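SnoaL-like polyketide cyclase (PDB 3EHC) is of unknown function but belongs to the SnoaL-like polyketide cyclases of the NTF2 clan, so it may bind or transform a small molecule. Local coordinates at residues 53-58 with 78-83; 74-79 with 102-107; 96-101 with 116-121. All coordinates share one frame; numbering follows the deposited sequence.

Contact 1 of 3, residues 53-58 with 78-83; sequences ADIPDL and FDCTPK
The hydroxyl of T81 donates to the carboxylate of D57, with T81 OG1 and D57 OD2 2.6 Å apart, arriving on the syn side but 27° out of the carboxylate plane. T81 N donates to D57 OD1 at 2.9 Å, meeting its syn lone pair, so one threonine grips both oxygens and fixes the rotation of the group. Aspartate suits this place because its short chain, with CG set between backbone N and carbonyl carbon (chi1 68°), turns the carboxylate onto the strand end; R95 adds a long, weak ion pair. Farther along, K83 N bonds to D54 O at 3.0 Å, while the carboxylate of D54 turns to K50 in a salt bridge.

Apolar groups pack beside these bonds. I55 divides its branches: I55 CG2 presses tightly on C80 CB at 3.4 Å, whereas CG1 runs alongside the P82 ring, 4.0 Å from P82 CG. The ring of P56 crosses the aliphatic chain of K83 at about a right angle, the methylenes packing on the proline while the lysine is exposed to solvent. Deeper in, L58 CD1 reaches F78 CD1 at 3.3 Å, meeting the ring obliquely; F98 and F60 also pack on that phenyl. A water sits between the carbonyls D57 O and D79 O. The type I beta turn from I55 to L58 follows the end of helix 40-54 and lays the chain against the end of strand 71-80, a helix-to-sheet connection of the NTF2-like alpha+beta fold.

Contact 2 of 3, residues 74-79 with 102-107; sequences ARLFFD and VFYDFE
A74 and V102 face each other as an antiparallel hydrogen-bonded pair, and two backbone bonds carry the polar part of the contact. A74 N gives its hydrogen to V102 O at 2.9 Å, and V102 N returns one to A74 O at 3.1 Å. From this pair the two segments run apart in opposite directions, their short axes at 133°, and the ladder continues beyond them, where L76 bonds to E100 and F78 to F98 through the backbone.

Apolar contacts lie on the face that carries A74, L76, V102 and Y104. V102 works with both methyls: with chi1 at 51°, V102 CG1 stands between its own backbone N and carbonyl carbon and turns across the strands, reaching A74 CB at 4.1 Å and L76 CD1 at 3.9 Å. V102 CG2 lies over one face of the Y104 ring in its own strand, 3.5 Å above the plane and offset toward the rim. The single methyl of alanine, A74 CB, meets the same ring at its edge, near its plane, 4.5 Å from Y104 CE1. L76 closes the patch, its CD1 lying 4.3 Å from Y104 OH.

Aromatic and polar ends are completed by helix 5-17, where Y9 meets the Y104 ring and hydrogen-bonds its hydroxyl, and L13 packs on L76. On the reverse face, F103 packs on A74 and H101 of the second subunit and R75 on its W115, while R75 also salt-bridges E63 in its own chain. Alanine, valine and leucine here offer no polar side-chain atoms, so the buried pairing relies on its own backbone bonds: an apolar strand-to-strand contact under helix 5-17, whose one buried hydroxyl, that of Y104, is bonded to Y9.

Contact 3 of 3, residues 96-101 with 116-121; sequences VQFCEH and SVLDKV
E100 and L118 stand opposite each other as a non-hydrogen-bonded pair in the beta hairpin of strands 96-107 and 110-118. Their side chains cross at a slant, L118 CD2 lying against the methylenes of the glutamate, 3.5 Å from E100 CB. The same methyl, L118 CD2, meets the F98 ring at its edge, near the ring plane, 3.7 Å from F98 CE2. Leucine is apt here, since one branch fills the angle between an aromatic rim and an aliphatic chain.

The glutamate runs extended past that methyl, CG anti to the backbone N (chi1 -175°), which carries its carboxylate along to S116. There S116 OG donates to E100 OE2 in a short bond, approaching on the anti side and 29° out of the carboxylate plane; serine supplies a hydroxyl donor within reach of the glutamate on the neighbouring strand.

On the reverse face H101 and V117 form a hydrogen-bonded pair, H101 N to V117 O at 2.9 Å and V117 N to H101 O at 3.0 Å. Both pack on the second subunit, while H101 NE2 hydrogen-bonds to R75. Where the strand gives way to helix 120-127, D119 occupies the N-cap, its OD1 weakly bonded to A122 N. D119 N still joins C99 O at 3.0 Å, and a water donating to D119 OD2 at 2.7 Å accepts the hydrogen of C99 N.

All three contacts involve the mixed sheet, in which strand 96-107 lies between strands 71-80 and 110-118. Contact 1 ties the end of helix 40-54 to the far end of strand 71-80; contact 2 joins the earlier half of that strand, at A74, to the middle of strand 96-107; contact 3 joins strand 96-107 to its hairpin partner. The centres of contacts 1 and 2 are about 18 Å apart, those of 1 and 3 about 13 Å, and those of 2 and 3 about 11 Å. Contact 1 closes before contact 3 opens, whereas the segments of contacts 2 and 3 alternate. Contacts 2 and 3 also touch the second subunit, so the same sheet builds both the subunit interior and the dimer.

Contact 1 of 3, residues 53-58 with 78-83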
loop_
_atom_site.group_PDB
_atom_site.type_symbol
_atom_site.label_atom_id
_atom_site.label_comp_id
_atom_site.label_asym_id
_atom_site.label_seq_id
_atom_site.Cartn_x
_atom_site.Cartn_y
_atom_site.Cartn_z
ATOM N N ALA B 53 -2.945 16.566 -15.171
ATOM C CA ALA B 53 -4.037 17.461 -15.594
ATOM C C ALA B 53 -4.988 17.682 -14.406
ATOM O O ALA B 53 -5.430 18.800 -14.124
ATOM C CB ALA B 53 -4.809 16.862 -16.787
ATOM N N ASP B 54 -5.277 16.598 -13.707
ATOM C CA ASP B 54 -6.139 16.622 -12.522
ATOM C C ASP B 54 -5.523 17.238 -11.251
ATOM O O ASP B 54 -6.250 17.726 -10.395
ATOM C CB ASP B 54 -6.536 15.197 -12.061
ATOM C CG ASP B 54 -7.496 14.481 -12.998
ATOM O OD1 ASP B 54 -8.133 15.147 -13.838
ATOM O OD2 ASP B 54 -7.627 13.234 -12.855
ATOM N N ILE B 55 -4.205 17.132 -11.087
ATOM C CA ILE B 55 -3.471 17.661 -9.907
ATOM C C ILE B 55 -2.197 18.366 -10.413
ATOM O O ILE B 55 -1.110 17.767 -10.417
ATOM C CB ILE B 55 -3.082 16.558 -8.848
ATOM C CG1 ILE B 55 -4.261 15.645 -8.507
ATOM C CG2 ILE B 55 -2.507 17.205 -7.559
ATOM C CD1 ILE B 55 -3.923 14.494 -7.585
ATOM N N PRO B 56 -2.341 19.605 -10.918
ATOM C CA PRO B 56 -1.217 20.351 -11.481
ATOM C C PRO B 56 0.043 20.408 -10.610
ATOM O O PRO B 56 1.140 20.293 -11.145
ATOM C CB PRO B 56 -1.830 21.747 -11.745
ATOM C CG PRO B 56 -3.288 21.469 -11.996
ATOM C CD PRO B 56 -3.620 20.336 -11.060
ATOM N N ASP B 57 -0.115 20.533 -9.295
ATOM C CA ASP B 57 1.028 20.639 -8.379
ATOM C C ASP B 57 1.514 19.272 -7.874
ATOM O O ASP B 57 2.248 19.207 -6.894
ATOM C CB ASP B 57 0.704 21.579 -7.201
ATOM C CG ASP B 57 -0.359 21.019 -6.271
ATOM O OD1 ASP B 57 -0.912 19.943 -6.557
ATOM O OD2 ASP B 57 -0.635 21.639 -5.226
ATOM N N LEU B 58 1.118 18.189 -8.550
ATOM C CA LEU B 58 1.502 16.826 -8.135
ATOM C C LEU B 58 3.021 16.734 -8.126
ATOM O O LEU B 58 3.690 17.274 -9.001
ATOM C CB LEU B 58 0.898 15.756 -9.066
ATOM C CG LEU B 58 0.996 14.289 -8.648
ATOM C CD1 LEU B 58 0.212 14.045 -7.359
ATOM C CD2 LEU B 58 0.455 13.482 -9.752
ATOM N N PHE B 78 1.913 12.359 -0.772
ATOM C CA PHE B 78 1.443 13.467 -1.605
ATOM C C PHE B 78 0.840 14.554 -0.760
ATOM O O PHE B 78 0.126 14.285 0.204
ATOM C CB PHE B 78 0.397 12.990 -2.605
ATOM C CG PHE B 78 0.923 12.014 -3.599
ATOM C CD1 PHE B 78 1.553 12.456 -4.754
ATOM C CD2 PHE B 78 0.772 10.624 -3.385
ATOM C CE1 PHE B 78 2.047 11.538 -5.681
ATOM C CE2 PHE B 78 1.228 9.704 -4.296
ATOM C CZ PHE B 78 1.866 10.143 -5.446
ATOM N N ASP B 79 1.163 15.783 -1.137
ATOM C CA ASP B 79 0.630 16.991 -0.554
ATOM C C ASP B 79 0.351 17.921 -1.747
ATOM O O ASP B 79 1.251 18.538 -2.287
ATOM C CB ASP B 79 1.680 17.560 0.411
ATOM C CG ASP B 79 1.183 18.742 1.233
ATOM O OD1 ASP B 79 0.038 19.192 1.053
ATOM O OD2 ASP B 79 1.965 19.212 2.093
ATOM N N CYS B 80 -0.895 17.944 -2.194
ATOM C CA CYS B 80 -1.224 18.474 -3.504
ATOM C C CYS B 80 -2.664 19.010 -3.557
ATOM O O CYS B 80 -3.382 18.956 -2.551
ATOM C CB CYS B 80 -0.966 17.390 -4.544
ATOM S SG CYS B 80 -1.931 15.941 -4.288
ATOM N N THR B 81 -3.059 19.527 -4.727
ATOM C CA THR B 81 -4.269 20.318 -4.875
ATOM C C THR B 81 -5.028 19.871 -6.141
ATOM O O THR B 81 -4.896 20.463 -7.204
ATOM C CB THR B 81 -3.895 21.855 -4.870
ATOM O OG1 THR B 81 -2.850 22.133 -3.912
ATOM C CG2 THR B 81 -5.070 22.738 -4.552
ATOM N N PRO B 82 -5.826 18.797 -6.016
ATOM C CA PRO B 82 -6.678 18.335 -7.117
ATOM C C PRO B 82 -7.634 19.438 -7.492
ATOM O O PRO B 82 -8.246 20.011 -6.604
ATOM C CB PRO B 82 -7.407 17.145 -6.509
ATOM C CG PRO B 82 -6.565 16.697 -5.394
ATOM C CD PRO B 82 -5.966 17.946 -4.828
ATOM N N LYS B 83 -7.741 19.734 -8.786
ATOM C CA LYS B 83 -8.606 20.792 -9.300
ATOM C C LYS B 83 -10.082 20.583 -9.015
ATOM O O LYS B 83 -10.819 21.549 -8.791
ATOM C CB LYS B 83 -8.451 20.888 -10.803
ATOM C CG LYS B 83 -7.277 21.659 -11.218
ATOM C CD LYS B 83 -7.328 21.961 -12.713
ATOM C CE LYS B 83 -6.913 23.429 -13.000
ATOM N NZ LYS B 83 -6.402 23.624 -14.397
HETATM O O HOH W 1 2.918 18.425 -4.559
#

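Contact 2 of 3, residues 74-79 with 102-107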
loop_
_atom_site.group_PDB
_atom_site.type_symbol
_atom_site.label_atom_id
_atom_site.label_comp_id
_atom_site.label_asym_id
_atom_site.label_seq_id
_atom_site.Cartn_x
_atom_site.Cartn_y
_atom_site.Cartn_z
ATOM N N ALA B 74 7.064 0.947 -2.575
ATOM C CA ALA B 74 7.219 2.360 -2.177
ATOM C C ALA B 74 6.011 2.856 -1.379
ATOM O O ALA B 74 4.873 2.567 -1.736
ATOM C CB ALA B 74 7.436 3.247 -3.420
ATOM N N ARG B 75 6.269 3.564 -0.276
ATOM C CA ARG B 75 5.285 4.449 0.332
ATOM C C ARG B 75 5.605 5.858 -0.157
ATOM O O ARG B 75 6.629 6.410 0.192
ATOM C CB ARG B 75 5.325 4.384 1.850
ATOM C CG ARG B 75 4.408 5.368 2.536
ATOM C CD ARG B 75 4.576 5.160 4.052
ATOM N NE ARG B 75 4.050 6.251 4.847
ATOM C CZ ARG B 75 2.760 6.386 5.138
ATOM N NH1 ARG B 75 1.848 5.496 4.728
ATOM N NH2 ARG B 75 2.389 7.385 5.878
ATOM N N LEU B 76 4.705 6.402 -0.971
ATOM C CA LEU B 76 4.789 7.731 -1.534
ATOM C C LEU B 76 3.811 8.605 -0.772
ATOM O O LEU B 76 2.672 8.187 -0.524
ATOM C CB LEU B 76 4.335 7.699 -2.995
ATOM C CG LEU B 76 5.073 6.734 -3.920
ATOM C CD1 LEU B 76 4.359 6.522 -5.265
ATOM C CD2 LEU B 76 6.427 7.320 -4.079
ATOM N N PHE B 77 4.255 9.818 -0.451
ATOM C CA PHE B 77 3.487 10.807 0.245
ATOM C C PHE B 77 3.194 11.983 -0.708
ATOM O O PHE B 77 4.095 12.484 -1.401
ATOM C CB PHE B 77 4.257 11.273 1.490
ATOM C CG PHE B 77 3.642 12.476 2.141
ATOM C CD1 PHE B 77 2.379 12.382 2.714
ATOM C CD2 PHE B 77 4.298 13.714 2.131
ATOM C CE1 PHE B 77 1.777 13.470 3.290
ATOM C CE2 PHE B 77 3.694 14.837 2.723
ATOM C CZ PHE B 77 2.428 14.712 3.295
ATOM N N PHE B 78 1.913 12.359 -0.772
ATOM C CA PHE B 78 1.443 13.467 -1.605
ATOM C C PHE B 78 0.840 14.554 -0.760
ATOM O O PHE B 78 0.126 14.285 0.204
ATOM C CB PHE B 78 0.397 12.990 -2.605
ATOM C CG PHE B 78 0.923 12.014 -3.599
ATOM C CD1 PHE B 78 1.553 12.456 -4.754
ATOM C CD2 PHE B 78 0.772 10.624 -3.385
ATOM C CE1 PHE B 78 2.047 11.538 -5.681
ATOM C CE2 PHE B 78 1.228 9.704 -4.296
ATOM C CZ PHE B 78 1.866 10.143 -5.446
ATOM N N ASP B 79 1.163 15.783 -1.137
ATOM C CA ASP B 79 0.630 16.991 -0.554
ATOM C C ASP B 79 0.351 17.921 -1.747
ATOM O O ASP B 79 1.251 18.538 -2.287
ATOM C CB ASP B 79 1.680 17.560 0.411
ATOM C CG ASP B 79 1.183 18.742 1.233
ATOM O OD1 ASP B 79 0.038 19.192 1.053
ATOM O OD2 ASP B 79 1.965 19.212 2.093
ATOM N N VAL B 102 2.601 1.146 -3.194
ATOM C CA VAL B 102 2.679 0.575 -4.525
ATOM C C VAL B 102 3.821 -0.446 -4.619
ATOM O O VAL B 102 4.901 -0.242 -4.089
ATOM C CB VAL B 102 2.751 1.724 -5.604
ATOM C CG1 VAL B 102 3.834 2.687 -5.250
ATOM C CG2 VAL B 102 2.850 1.175 -7.083
ATOM N N PHE B 103 3.510 -1.570 -5.252
ATOM C CA PHE B 103 4.467 -2.639 -5.583
ATOM C C PHE B 103 4.792 -2.628 -7.084
ATOM O O PHE B 103 3.897 -2.466 -7.919
ATOM C CB PHE B 103 3.895 -4.027 -5.204
ATOM C CG PHE B 103 3.833 -4.264 -3.742
ATOM C CD1 PHE B 103 2.752 -3.791 -3.000
ATOM C CD2 PHE B 103 4.869 -4.907 -3.067
ATOM C CE1 PHE B 103 2.716 -3.954 -1.632
ATOM C CE2 PHE B 103 4.801 -5.080 -1.663
ATOM C CZ PHE B 103 3.746 -4.605 -0.980
ATOM N N TYR B 104 6.072 -2.790 -7.402
ATOM C CA TYR B 104 6.548 -2.881 -8.781
ATOM C C TYR B 104 7.302 -4.183 -9.004
ATOM O O TYR B 104 8.144 -4.573 -8.190
ATOM C CB TYR B 104 7.486 -1.731 -9.135
ATOM C CG TYR B 104 6.920 -0.338 -8.913
ATOM C CD1 TYR B 104 7.020 0.273 -7.670
ATOM C CD2 TYR B 104 6.295 0.366 -9.949
ATOM C CE1 TYR B 104 6.536 1.546 -7.450
ATOM C CE2 TYR B 104 5.776 1.657 -9.736
ATOM C CZ TYR B 104 5.913 2.243 -8.473
ATOM O OH TYR B 104 5.431 3.515 -8.219
ATOM N N ASP B 105 6.971 -4.859 -10.102
ATOM C CA ASP B 105 7.728 -5.998 -10.565
ATOM C C ASP B 105 8.543 -5.447 -11.735
ATOM O O ASP B 105 7.980 -4.894 -12.675
ATOM C CB ASP B 105 6.769 -7.140 -10.934
ATOM C CG ASP B 105 7.466 -8.481 -11.199
ATOM O OD1 ASP B 105 8.630 -8.752 -10.748
ATOM O OD2 ASP B 105 6.806 -9.289 -11.906
ATOM N N PHE B 106 9.870 -5.545 -11.627
ATOM C CA PHE B 106 10.804 -5.088 -12.657
ATOM C C PHE B 106 11.227 -6.260 -13.537
ATOM O O PHE B 106 11.373 -7.385 -13.055
ATOM C CB PHE B 106 12.049 -4.454 -12.031
ATOM C CG PHE B 106 11.872 -3.025 -11.652
ATOM C CD1 PHE B 106 11.250 -2.688 -10.445
ATOM C CD2 PHE B 106 12.305 -2.012 -12.500
ATOM C CE1 PHE B 106 11.063 -1.367 -10.086
ATOM C CE2 PHE B 106 12.130 -0.695 -12.159
ATOM C CZ PHE B 106 11.502 -0.369 -10.931
ATOM N N GLU B 107 11.397 -5.977 -14.825
ATOM C CA GLU B 107 11.993 -6.915 -15.786
ATOM C C GLU B 107 12.981 -6.162 -16.659
ATOM O O GLU B 107 12.614 -5.217 -17.360
ATOM C CB GLU B 107 10.936 -7.580 -16.666
ATOM C CG GLU B 107 10.287 -8.803 -16.013
ATOM C CD GLU B 107 9.295 -9.511 -16.927
ATOM O OE1 GLU B 107 9.280 -9.219 -18.150
ATOM O OE2 GLU B 107 8.529 -10.355 -16.405
#

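Contact 3 of 3, residues 96-101 with 116-121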
loop_
_atom_site.group_PDB
_atom_site.type_symbol
_atom_site.label_atom_id
_atom_site.label_comp_id
_atom_site.label_asym_id
_atom_site.label_seq_id
_atom_site.Cartn_x
_atom_site.Cartn_y
_atom_site.Cartn_z
ATOM N N VAL B 96 -4.699 18.620 -0.063
ATOM C CA VAL B 96 -4.932 17.405 0.708
ATOM C C VAL B 96 -3.649 16.602 0.738
ATOM O O VAL B 96 -2.824 16.714 -0.147
ATOM C CB VAL B 96 -6.119 16.550 0.135
ATOM C CG1 VAL B 96 -7.528 17.239 0.386
ATOM C CG2 VAL B 96 -5.901 16.234 -1.342
ATOM N N GLN B 97 -3.463 15.836 1.809
ATOM C CA GLN B 97 -2.317 14.965 1.970
ATOM C C GLN B 97 -2.800 13.511 2.032
ATOM O O GLN B 97 -3.744 13.182 2.744
ATOM C CB GLN B 97 -1.511 15.276 3.230
ATOM C CG GLN B 97 -0.860 16.639 3.260
ATOM C CD GLN B 97 -1.856 17.687 3.654
ATOM O OE1 GLN B 97 -2.676 17.440 4.518
ATOM N NE2 GLN B 97 -1.818 18.851 3.001
ATOM N N PHE B 98 -2.167 12.656 1.263
ATOM C CA PHE B 98 -2.495 11.244 1.283
ATOM C C PHE B 98 -1.319 10.446 0.774
ATOM O O PHE B 98 -0.473 10.957 0.052
ATOM C CB PHE B 98 -3.707 10.964 0.390
ATOM C CG PHE B 98 -3.520 11.390 -1.036
ATOM C CD1 PHE B 98 -3.801 12.682 -1.426
ATOM C CD2 PHE B 98 -3.082 10.497 -1.989
ATOM C CE1 PHE B 98 -3.615 13.083 -2.718
ATOM C CE2 PHE B 98 -2.912 10.897 -3.286
ATOM C CZ PHE B 98 -3.178 12.194 -3.656
ATOM N N CYS B 99 -1.273 9.176 1.145
ATOM C CA CYS B 99 -0.203 8.307 0.682
ATOM C C CYS B 99 -0.708 7.300 -0.333
ATOM O O CYS B 99 -1.905 7.037 -0.436
ATOM C CB CYS B 99 0.443 7.583 1.852
ATOM S SG CYS B 99 1.390 8.643 2.899
ATOM N N GLU B 100 0.243 6.764 -1.087
ATOM C CA GLU B 100 0.022 5.663 -2.011
ATOM C C GLU B 100 1.053 4.579 -1.657
ATOM O O GLU B 100 2.234 4.882 -1.463
ATOM C CB GLU B 100 0.246 6.114 -3.446
ATOM C CG GLU B 100 -0.092 5.052 -4.501
ATOM C CD GLU B 100 0.393 5.429 -5.909
ATOM O OE1 GLU B 100 0.768 6.598 -6.135
ATOM O OE2 GLU B 100 0.392 4.547 -6.799
ATOM N N HIS B 101 0.585 3.336 -1.551
ATOM C CA HIS B 101 1.449 2.173 -1.350
ATOM C C HIS B 101 1.432 1.323 -2.606
ATOM O O HIS B 101 0.401 0.813 -3.026
ATOM C CB HIS B 101 0.982 1.339 -0.189
ATOM C CG HIS B 101 1.202 1.994 1.139
ATOM N ND1 HIS B 101 1.029 1.332 2.332
ATOM C CD2 HIS B 101 1.574 3.255 1.455
ATOM C CE1 HIS B 101 1.304 2.150 3.330
ATOM N NE2 HIS B 101 1.640 3.322 2.823
ATOM N N SER B 116 -1.067 -0.787 -7.080
ATOM C CA SER B 116 -1.115 0.439 -6.306
ATOM C C SER B 116 -2.425 0.560 -5.526
ATOM O O SER B 116 -3.490 0.205 -6.024
ATOM C CB SER B 116 -0.932 1.629 -7.244
ATOM O OG SER B 116 -1.436 2.798 -6.642
ATOM N N VAL B 117 -2.325 1.043 -4.290
ATOM C CA VAL B 117 -3.481 1.399 -3.460
ATOM C C VAL B 117 -3.252 2.815 -2.918
ATOM O O VAL B 117 -2.205 3.093 -2.338
ATOM C CB VAL B 117 -3.718 0.344 -2.303
ATOM C CG1 VAL B 117 -4.861 0.737 -1.483
ATOM C CG2 VAL B 117 -3.959 -1.056 -2.866
ATOM N N LEU B 118 -4.232 3.702 -3.125
ATOM C CA LEU B 118 -4.233 5.072 -2.569
ATOM C C LEU B 118 -5.099 5.161 -1.300
ATOM O O LEU B 118 -6.076 4.426 -1.158
ATOM C CB LEU B 118 -4.758 6.068 -3.616
ATOM C CG LEU B 118 -3.840 6.344 -4.812
ATOM C CD1 LEU B 118 -4.648 6.738 -6.068
ATOM C CD2 LEU B 118 -2.848 7.425 -4.473
ATOM N N ASP B 119 -4.714 6.040 -0.367
ATOM C CA ASP B 119 -5.429 6.203 0.887
ATOM C C ASP B 119 -6.595 7.197 0.710
ATOM O O ASP B 119 -6.490 8.383 1.060
ATOM C CB ASP B 119 -4.464 6.629 2.005
ATOM C CG ASP B 119 -5.087 6.547 3.405
ATOM O OD1 ASP B 119 -6.229 6.074 3.553
ATOM O OD2 ASP B 119 -4.426 6.975 4.359
ATOM N N LYS B 120 -7.707 6.669 0.196
ATOM C CA LYS B 120 -8.928 7.404 0.001
ATOM C C LYS B 120 -9.508 7.856 1.325
ATOM O O LYS B 120 -10.044 8.963 1.403
ATOM C CB LYS B 120 -9.936 6.576 -0.817
ATOM C CG LYS B 120 -11.263 7.264 -1.062
ATOM C CD LYS B 120 -12.064 6.690 -2.197
ATOM C CE LYS B 120 -13.359 7.470 -2.376
ATOM N NZ LYS B 120 -14.202 6.955 -3.476
ATOM N N VAL B 121 -9.385 7.024 2.364
ATOM C CA VAL B 121 -9.935 7.359 3.677
ATOM C C VAL B 121 -9.326 8.672 4.216
ATOM O O VAL B 121 -10.040 9.435 4.813
ATOM C CB VAL B 121 -9.828 6.159 4.680
ATOM C CG1 VAL B 121 -10.417 6.507 6.012
ATOM C CG2 VAL B 121 -10.569 4.908 4.113
HETATM O O HOH W 2 -2.209 8.510 3.919
#